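Isomerase prhC (Penicillium brasilianum, PDB 5X9J) is a homodimeric fungal isomerase that takes part in the biosynthesis of paraherquonin, a meroterpenoid with a highly congested hexacyclic architecture. Local coordinates at residues B[25-37]-B[130-144]. Numbering follows the deposited sequence.
Sequences STREKLIALAHKF and VILQATDDCALVDGI
Leu33 of helix 26-43 packs on Ala134 and Val141, in the hairpin of strands 124-134 and 141-148. Its CD2 lies 3.5 Å from Ala134 CB and also touches Val141 CG2, so one methyl meets both strands. CD1 rests near the carbonyl oxygens of Cys138 and Ala139. With CG anti to the backbone N (chi1 -177°), the branched end is carried away from the helix and into the hairpin. Cutting Leu33 back to an alanine removes both methyls and would probably leave a gap against Ala134 CB and Val141 CG2.

One turn on, Phe37 lays a ring face against Leu132. Leu132 CD2 sits 4.0 Å from the Phe37 ring centroid and 11° off the normal, a CH-pi contact. The other methyl, CD1, packs on Phe37 CB and Ala34 CA. Ile144 CD1 meets Phe37 CE2 at 3.8 Å, and Val130 CG1 approaches Phe37 CE1 obliquely.

Nearer the start of the helix, Cys138 turns toward it. Its SG lies 3.8 Å from Leu30 CD2, and its CB packs on Lys29 CB. Helix segment 26-37 packs against a mixed sheet, its direction at 121° to that of strand 130-134. This is consistent with the cone-shaped alpha+beta barrel of SnoaL-like proteins, to which the trt14 isomerases probably belong. Phe92 and Phe111 of other strands continue the apolar layer around Phe37 and Leu132.

Two waters bridge the helix and the turn. One donates to Lys29 O and Cys138 O; the other links Lys36 NZ to Ala139 O.

The turn that presents Cys138 is type I, from Thr135 to Cys138. Asp137 OD1 accepts from Ala139 N (3.2 Å), an Asx turn, and also bonds to Thr135 OG1. Further along, Asp142 and Gly143 form a classic beta bulge opposite Gln133, whose O accepts from both their N atoms. At the helix start, Ser25 and Glu28 make a capping box.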
# COMPACT_ATOMS: atom_id res chain seq x y z
N SER B 25 -7.50 -12.83 -23.05
CA SER B 25 -8.54 -12.60 -22.07
C SER B 25 -8.41 -11.20 -21.47
O SER B 25 -7.38 -10.52 -21.61
CB SER B 25 -8.49 -13.65 -20.96
OG SER B 25 -7.25 -13.57 -20.28
N THR B 26 -9.48 -10.77 -20.79
CA THR B 26 -9.42 -9.52 -20.03
C THR B 26 -8.32 -9.59 -18.97
O THR B 26 -7.59 -8.61 -18.78
CB THR B 26 -10.78 -9.22 -19.40
OG1 THR B 26 -11.75 -9.01 -20.43
CG2 THR B 26 -10.71 -7.95 -18.54
N ARG B 27 -8.17 -10.74 -18.31
CA ARG B 27 -7.13 -10.85 -17.29
C ARG B 27 -5.74 -10.59 -17.88
O ARG B 27 -4.94 -9.85 -17.30
CB ARG B 27 -7.17 -12.23 -16.62
CG ARG B 27 -5.99 -12.48 -15.67
CD ARG B 27 -6.14 -13.78 -14.88
NE ARG B 27 -7.31 -13.69 -14.05
CZ ARG B 27 -7.31 -13.45 -12.74
NH1 ARG B 27 -6.17 -13.32 -12.07
NH2 ARG B 27 -8.46 -13.37 -12.10
N GLU B 28 -5.46 -11.16 -19.06
CA GLU B 28 -4.15 -10.98 -19.67
C GLU B 28 -3.93 -9.53 -20.08
O GLU B 28 -2.83 -8.99 -19.91
CB GLU B 28 -3.99 -11.91 -20.87
CG GLU B 28 -4.04 -13.38 -20.49
CD GLU B 28 -4.10 -14.30 -21.71
OE1 GLU B 28 -3.04 -14.80 -22.13
OE2 GLU B 28 -5.20 -14.52 -22.24
N LYS B 29 -4.96 -8.88 -20.65
CA LYS B 29 -4.84 -7.48 -21.02
C LYS B 29 -4.54 -6.61 -19.80
O LYS B 29 -3.76 -5.66 -19.88
CB LYS B 29 -6.11 -6.99 -21.70
CG LYS B 29 -6.44 -7.65 -23.04
CD LYS B 29 -7.66 -6.98 -23.66
CE LYS B 29 -8.46 -7.94 -24.51
NZ LYS B 29 -9.77 -7.35 -24.92
N LEU B 30 -5.18 -6.91 -18.66
CA LEU B 30 -4.93 -6.10 -17.47
C LEU B 30 -3.51 -6.31 -16.96
O LEU B 30 -2.84 -5.35 -16.57
CB LEU B 30 -5.97 -6.44 -16.39
CG LEU B 30 -7.38 -5.90 -16.65
CD1 LEU B 30 -8.38 -6.50 -15.69
CD2 LEU B 30 -7.41 -4.37 -16.54
N ILE B 31 -3.04 -7.56 -16.96
CA ILE B 31 -1.67 -7.84 -16.55
C ILE B 31 -0.69 -7.15 -17.49
O ILE B 31 0.27 -6.52 -17.05
CB ILE B 31 -1.43 -9.36 -16.47
CG1 ILE B 31 -2.25 -9.96 -15.33
CG2 ILE B 31 0.07 -9.69 -16.28
CD1 ILE B 31 -2.36 -11.48 -15.40
N ALA B 32 -0.95 -7.23 -18.80
CA ALA B 32 -0.08 -6.55 -19.77
C ALA B 32 -0.08 -5.05 -19.55
O ALA B 32 0.95 -4.38 -19.68
CB ALA B 32 -0.53 -6.88 -21.20
N LEU B 33 -1.25 -4.48 -19.22
CA LEU B 33 -1.32 -3.04 -18.97
C LEU B 33 -0.46 -2.66 -17.77
O LEU B 33 0.24 -1.64 -17.79
CB LEU B 33 -2.77 -2.62 -18.76
CG LEU B 33 -2.98 -1.12 -18.55
CD1 LEU B 33 -2.60 -0.36 -19.80
CD2 LEU B 33 -4.42 -0.81 -18.15
N ALA B 34 -0.46 -3.48 -16.71
CA ALA B 34 0.34 -3.18 -15.53
C ALA B 34 1.83 -3.21 -15.84
O ALA B 34 2.59 -2.31 -15.44
CB ALA B 34 -0.01 -4.18 -14.41
N HIS B 35 2.28 -4.24 -16.56
CA HIS B 35 3.69 -4.29 -16.96
C HIS B 35 4.05 -3.12 -17.86
O HIS B 35 5.13 -2.52 -17.72
CB HIS B 35 3.99 -5.61 -17.66
CG HIS B 35 4.04 -6.79 -16.74
ND1 HIS B 35 5.03 -6.94 -15.79
CD2 HIS B 35 3.23 -7.87 -16.62
CE1 HIS B 35 4.82 -8.07 -15.13
NE2 HIS B 35 3.74 -8.64 -15.61
N LYS B 36 3.15 -2.76 -18.78
CA LYS B 36 3.40 -1.64 -19.68
C LYS B 36 3.51 -0.33 -18.90
O LYS B 36 4.42 0.48 -19.15
CB LYS B 36 2.29 -1.56 -20.72
CG LYS B 36 2.43 -0.39 -21.69
CD LYS B 36 1.38 -0.50 -22.79
CE LYS B 36 1.60 0.56 -23.88
NZ LYS B 36 0.47 0.55 -24.84
N PHE B 37 2.57 -0.10 -17.98
CA PHE B 37 2.65 1.03 -17.06
C PHE B 37 4.03 1.13 -16.43
O PHE B 37 4.67 2.19 -16.45
CB PHE B 37 1.56 0.87 -15.99
CG PHE B 37 1.61 1.91 -14.91
CD1 PHE B 37 2.26 1.66 -13.71
CD2 PHE B 37 0.97 3.13 -15.08
CE1 PHE B 37 2.30 2.61 -12.70
CE2 PHE B 37 1.00 4.10 -14.07
CZ PHE B 37 1.68 3.84 -12.88
N VAL B 130 0.36 -0.58 -6.32
CA VAL B 130 -0.27 0.26 -7.32
C VAL B 130 -1.61 -0.37 -7.67
O VAL B 130 -1.70 -1.58 -7.88
CB VAL B 130 0.59 0.41 -8.59
CG1 VAL B 130 -0.15 1.23 -9.66
CG2 VAL B 130 1.94 1.08 -8.24
N ILE B 131 -2.66 0.45 -7.73
CA ILE B 131 -3.93 0.02 -8.29
C ILE B 131 -4.17 0.82 -9.56
O ILE B 131 -4.07 2.05 -9.55
CB ILE B 131 -5.10 0.22 -7.31
CG1 ILE B 131 -4.86 -0.59 -6.03
CG2 ILE B 131 -6.43 -0.18 -7.99
CD1 ILE B 131 -5.97 -0.37 -4.96
N LEU B 132 -4.49 0.14 -10.65
CA LEU B 132 -4.86 0.81 -11.89
C LEU B 132 -6.34 0.57 -12.19
O LEU B 132 -6.83 -0.55 -12.06
CB LEU B 132 -4.03 0.31 -13.07
CG LEU B 132 -2.51 0.44 -12.93
CD1 LEU B 132 -1.82 -0.18 -14.16
CD2 LEU B 132 -2.10 1.89 -12.76
N GLN B 133 -7.02 1.64 -12.57
CA GLN B 133 -8.34 1.54 -13.19
C GLN B 133 -8.12 1.68 -14.69
O GLN B 133 -7.62 2.71 -15.15
CB GLN B 133 -9.29 2.63 -12.68
CG GLN B 133 -10.60 2.71 -13.47
CD GLN B 133 -11.50 1.53 -13.19
OE1 GLN B 133 -12.01 1.40 -12.08
NE2 GLN B 133 -11.69 0.66 -14.17
N ALA B 134 -8.44 0.64 -15.43
CA ALA B 134 -8.27 0.67 -16.87
C ALA B 134 -9.56 1.12 -17.54
O ALA B 134 -10.64 1.04 -16.95
CB ALA B 134 -7.87 -0.70 -17.40
N THR B 135 -9.43 1.60 -18.77
CA THR B 135 -10.61 1.77 -19.61
C THR B 135 -11.20 0.41 -19.96
O THR B 135 -10.62 -0.65 -19.68
CB THR B 135 -10.28 2.51 -20.90
OG1 THR B 135 -9.15 1.89 -21.52
CG2 THR B 135 -9.99 3.95 -20.61
N ASP B 136 -12.36 0.44 -20.61
CA ASP B 136 -13.11 -0.79 -20.83
C ASP B 136 -12.39 -1.74 -21.77
O ASP B 136 -12.47 -2.96 -21.60
CB ASP B 136 -14.50 -0.47 -21.36
CG ASP B 136 -15.55 -1.36 -20.75
OD1 ASP B 136 -16.35 -0.86 -19.93
OD2 ASP B 136 -15.55 -2.58 -21.07
N ASP B 137 -11.70 -1.22 -22.78
CA ASP B 137 -10.91 -2.08 -23.65
C ASP B 137 -9.54 -2.42 -23.06
O ASP B 137 -8.76 -3.10 -23.73
CB ASP B 137 -10.75 -1.45 -25.03
CG ASP B 137 -10.18 -0.04 -24.96
OD1 ASP B 137 -9.74 0.38 -23.87
OD2 ASP B 137 -10.16 0.64 -26.01
N CYS B 138 -9.24 -1.94 -21.85
CA CYS B 138 -7.97 -2.20 -21.15
C CYS B 138 -6.78 -1.60 -21.87
O CYS B 138 -5.65 -2.05 -21.65
CB CYS B 138 -7.73 -3.70 -20.95
SG CYS B 138 -8.99 -4.50 -19.98
N ALA B 139 -6.98 -0.60 -22.71
CA ALA B 139 -5.86 -0.01 -23.43
C ALA B 139 -5.28 1.20 -22.73
O ALA B 139 -4.11 1.53 -22.96
CB ALA B 139 -6.26 0.37 -24.85
N LEU B 140 -6.05 1.87 -21.87
CA LEU B 140 -5.59 3.09 -21.23
C LEU B 140 -5.82 3.01 -19.72
O LEU B 140 -6.64 2.23 -19.23
CB LEU B 140 -6.30 4.32 -21.79
CG LEU B 140 -6.04 4.63 -23.27
CD1 LEU B 140 -7.08 5.61 -23.78
CD2 LEU B 140 -4.66 5.21 -23.44
N VAL B 141 -5.10 3.85 -19.00
CA VAL B 141 -5.24 3.95 -17.55
C VAL B 141 -6.08 5.18 -17.25
O VAL B 141 -5.78 6.28 -17.72
CB VAL B 141 -3.86 4.02 -16.86
CG1 VAL B 141 -4.04 4.29 -15.39
CG2 VAL B 141 -3.07 2.71 -17.10
N ASP B 142 -7.16 4.99 -16.49
CA ASP B 142 -8.07 6.08 -16.13
C ASP B 142 -7.96 6.49 -14.67
O ASP B 142 -8.46 7.56 -14.31
CB ASP B 142 -9.52 5.68 -16.46
CG ASP B 142 -10.52 6.83 -16.29
OD1 ASP B 142 -10.25 7.97 -16.73
OD2 ASP B 142 -11.60 6.58 -15.70
N GLY B 143 -7.32 5.68 -13.84
CA GLY B 143 -7.09 6.02 -12.44
C GLY B 143 -5.90 5.27 -11.88
O GLY B 143 -5.65 4.12 -12.24
N ILE B 144 -5.13 5.93 -11.02
CA ILE B 144 -3.93 5.36 -10.41
C ILE B 144 -3.97 5.66 -8.92
O ILE B 144 -4.13 6.82 -8.53
CB ILE B 144 -2.64 5.94 -11.02
CG1 ILE B 144 -2.61 5.73 -12.54
CG2 ILE B 144 -1.39 5.33 -10.36
CD1 ILE B 144 -1.70 6.70 -13.28
O HOH W 1 -3.65 -4.13 -22.14
O HOH W 2 -1.98 -0.31 -23.67